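PDB 7ANV: ancestral D-type dye decolorizing peroxidase from Geotrichum candidum, which probably uses its bound heme and hydrogen peroxide to oxidise dyes and other substrates, as dye-decolorizing peroxidases do. Local coordinates for residues A443-G448 with A455-L460. Numbering follows the deposited sequence.
Sequences ARTMSG and ANELSL. With SO4 (sulfate ion), chain I.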
ATOM      1  N   ALA A 443     -16.460  11.381  13.088  1.00 48.53           N
ATOM      2  CA  ALA A 443     -17.595  10.450  13.179  1.00 44.65           C
ATOM      3  C   ALA A 443     -17.684   9.766  11.812  1.00 41.31           C
ATOM      4  O   ALA A 443     -17.712  10.438  10.803  1.00 40.54           O
ATOM      5  CB  ALA A 443     -18.847  11.192  13.496  1.00 46.07           C
ATOM      6  N   ARG A 444     -17.622   8.455  11.818  1.00 36.48           N
ATOM      7  CA  ARG A 444     -17.639   7.661  10.569  1.00 32.43           C
ATOM      8  C   ARG A 444     -18.764   6.646  10.715  1.00 29.35           C
ATOM      9  O   ARG A 444     -18.938   6.089  11.798  1.00 29.09           O
ATOM     10  CB  ARG A 444     -16.278   6.997  10.292  1.00 31.40           C
ATOM     11  CG  ARG A 444     -15.104   7.944  10.089  1.00 31.42           C
ATOM     12  CD  ARG A 444     -13.799   7.168   9.889  1.00 31.57           C
ATOM     13  NE  ARG A 444     -13.505   6.073  10.850  1.00 30.35           N
ATOM     14  CZ  ARG A 444     -12.973   4.882  10.555  1.00 31.70           C
ATOM     15  NH1 ARG A 444     -12.586   4.571   9.342  1.00 29.15           N
ATOM     16  NH2 ARG A 444     -12.754   3.974  11.504  1.00 35.18           N
ATOM     17  N   THR A 445     -19.513   6.448   9.654  1.00 27.34           N
ATOM     18  CA  THR A 445     -20.567   5.419   9.588  1.00 27.48           C
ATOM     19  C   THR A 445     -20.285   4.542   8.376  1.00 24.66           C
ATOM     20  O   THR A 445     -19.557   4.956   7.444  1.00 22.19           O
ATOM     21  CB  THR A 445     -21.965   6.051   9.494  1.00 30.79           C
ATOM     22  OG1 THR A 445     -22.046   6.700   8.225  1.00 31.98           O
ATOM     23  CG2 THR A 445     -22.221   7.033  10.617  1.00 33.67           C
ATOM     24  N   MET A 446     -20.902   3.381   8.361  1.00 23.39           N
ATOM     25  CA  MET A 446     -20.834   2.487   7.182  1.00 23.94           C
ATOM     26  C   MET A 446     -22.168   1.781   7.063  1.00 23.86           C
ATOM     27  O   MET A 446     -22.606   1.242   8.067  1.00 25.26           O
ATOM     28  CB  MET A 446     -19.669   1.504   7.340  1.00 24.53           C
ATOM     29  CG  MET A 446     -19.574   0.527   6.251  1.00 25.24           C
ATOM     30  SD  MET A 446     -18.300  -0.720   6.721  1.00 24.91           S
ATOM     31  CE  MET A 446     -18.289  -1.625   5.181  1.00 24.38           C
ATOM     32  N   SER A 447     -22.766   1.817   5.881  1.00 22.54           N
ATOM     33  CA  SER A 447     -24.018   1.110   5.581  1.00 23.33           C
ATOM     34  C   SER A 447     -23.677  -0.246   4.968  1.00 21.96           C
ATOM     35  O   SER A 447     -22.534  -0.482   4.648  1.00 22.06           O
ATOM     36  CB  SER A 447     -24.947   1.933   4.723  1.00 23.83           C
ATOM     37  OG  SER A 447     -24.615   1.866   3.332  1.00 24.78           O
ATOM     38  N   GLY A 448     -24.691  -1.079   4.817  1.00 21.56           N
ATOM     39  CA  GLY A 448     -24.620  -2.277   3.985  1.00 20.28           C
ATOM     40  C   GLY A 448     -24.014  -3.472   4.661  1.00 19.74           C
ATOM     41  O   GLY A 448     -23.960  -4.471   3.989  1.00 19.71           O
ATOM     42  N   ALA A 455     -29.844  -0.846   4.670  1.00 22.58           N
ATOM     43  CA  ALA A 455     -29.948   0.591   5.026  1.00 24.51           C
ATOM     44  C   ALA A 455     -29.398   0.877   6.438  1.00 25.70           C
ATOM     45  O   ALA A 455     -29.085   2.069   6.709  1.00 27.04           O
ATOM     46  CB  ALA A 455     -31.357   1.081   4.895  1.00 24.57           C
ATOM     47  N   ASN A 456     -29.316  -0.124   7.308  1.00 24.92           N
ATOM     48  CA  ASN A 456     -28.844   0.057   8.708  1.00 26.87           C
ATOM     49  C   ASN A 456     -27.379   0.513   8.741  1.00 27.94           C
ATOM     50  O   ASN A 456     -26.485  -0.131   8.124  1.00 27.32           O
ATOM     51  CB  ASN A 456     -29.106  -1.192   9.545  1.00 28.45           C
ATOM     52  CG  ASN A 456     -30.590  -1.398   9.801  1.00 31.85           C
ATOM     53  OD1 ASN A 456     -31.402  -0.490   9.563  1.00 35.06           O
ATOM     54  ND2 ASN A 456     -30.969  -2.592  10.244  1.00 34.44           N
ATOM     55  N   GLU A 457     -27.134   1.596   9.476  1.00 29.50           N
ATOM     56  CA  GLU A 457     -25.801   2.223   9.610  1.00 31.12           C
ATOM     57  C   GLU A 457     -25.077   1.552  10.768  1.00 31.82           C
ATOM     58  O   GLU A 457     -25.681   1.303  11.834  1.00 33.44           O
ATOM     59  CB  GLU A 457     -25.896   3.708   9.962  1.00 34.59           C
ATOM     60  CG  GLU A 457     -26.502   4.598   8.891  1.00 37.19           C
ATOM     61  CD  GLU A 457     -25.647   4.718   7.660  1.00 39.77           C
ATOM     62  OE1 GLU A 457     -24.471   4.351   7.758  1.00 44.45           O
ATOM     63  OE2 GLU A 457     -26.157   5.130   6.595  1.00 42.40           O
ATOM     64  N   LEU A 458     -23.816   1.279  10.579  1.00 29.27           N
ATOM     65  CA  LEU A 458     -22.934   0.841  11.659  1.00 31.43           C
ATOM     66  C   LEU A 458     -22.044   2.042  11.989  1.00 29.98           C
ATOM     67  O   LEU A 458     -21.460   2.644  11.090  1.00 27.69           O
ATOM     68  CB  LEU A 458     -22.219  -0.392  11.107  1.00 32.26           C
ATOM     69  CG  LEU A 458     -21.322  -1.132  12.077  1.00 33.53           C
ATOM     70  CD1 LEU A 458     -22.129  -1.785  13.178  1.00 36.23           C
ATOM     71  CD2 LEU A 458     -20.492  -2.146  11.305  1.00 33.27           C
ATOM     72  N   SER A 459     -22.119   2.524  13.211  1.00 31.19           N
ATOM     73  CA  SER A 459     -21.263   3.630  13.679  1.00 32.75           C
ATOM     74  C   SER A 459     -19.863   3.069  13.933  1.00 33.32           C
ATOM     75  O   SER A 459     -19.769   2.130  14.717  1.00 34.67           O
ATOM     76  CB  SER A 459     -21.867   4.223  14.915  1.00 35.50           C
ATOM     77  OG  SER A 459     -21.088   5.302  15.347  1.00 40.10           O
ATOM     78  N   LEU A 460     -18.819   3.589  13.291  1.00 31.82           N
ATOM     79  CA  LEU A 460     -17.445   3.100  13.571  1.00 32.31           C
ATOM     80  C   LEU A 460     -16.989   3.793  14.845  1.00 34.09           C
ATOM     81  O   LEU A 460     -17.565   4.818  15.216  1.00 32.63           O
ATOM     82  CB  LEU A 460     -16.553   3.360  12.356  1.00 32.07           C
ATOM     83  CG  LEU A 460     -17.074   2.695  11.084  1.00 32.25           C
ATOM     84  CD1 LEU A 460     -16.357   3.156   9.829  1.00 32.82           C
ATOM     85  CD2 LEU A 460     -17.034   1.180  11.223  1.00 32.59           C
TER
HETATM   86  S   SO4 I 608     -33.473  -2.343   4.403  1.00 49.80           S
HETATM   87  O1  SO4 I 608     -34.669  -1.753   4.959  1.00 52.27           O
HETATM   88  O2  SO4 I 608     -33.700  -3.763   4.173  1.00 43.04           O
HETATM   89  O3  SO4 I 608     -32.379  -2.156   5.334  1.00 38.77           O
HETATM   90  O4  SO4 I 608     -33.153  -1.698   3.155  1.00 50.09           O
HETATM   91  O   HOH W   1     -23.149   5.206   5.818  1.00 25.90           O
HETATM   92  O   HOH W   2     -23.835  -1.261   8.025  1.00 23.96           O
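Leu460 lays its CD1 methyl over the guanidinium of Arg444, 3.9 Å above the plane and centred on it, with CD1 also 3.9 Å from Arg444 CB. The two side chains cross at about a right angle, and the bend of the arginine at chi3 (-48°) lets both its CB and its flat end meet the same methyl. They sit at the open end of a short antiparallel hairpin. Leu460 N donates to Arg444 O, and Met446 and Leu458 form a hydrogen-bonded pair. Of its two bonds, the one from Leu458 N to Met446 O is the straighter, with 169° at the hydrogen; the other runs from Met446 N to Leu458 O. Between these bonds Thr445 and Ser459 make a non-hydrogen-bonded pair, and Thr445 CA brings a C-H to Leu458 O at 3.3 Å.

Met446 and Leu458 share one face of the hairpin. Leu458 meets Leu286 and Phe264, and Met446 Leu290, so helices 279-291 and 258-267 cover this side. Thr445 lies on the other face, where Glu457, bent at chi2 (-67°), brings its carboxylate toward 443-448; OE1 comes 3.5 Å from Thr445 CB. A water accepts from Thr445 OG1 at 3.0 Å; it also sits unusually close to Glu457 OE1, so that bond is doubtful. Toward the turn, Ser447 OG is bonded to Thr427 O, while a second water lies near both Met446 O and Asn456 O.

The Arg444 side chain lies about 10 Å from the heme, with a weak hydrogen bond from NH1 to Gly435 O. The chemistry is thus divided: backbone bonds set the register, apolar groups join one face to the helices, and a water lies between hydroxyl and carboxylate on the other, while the leucine methyl over the guanidinium probably shields that face of the charge from solvent.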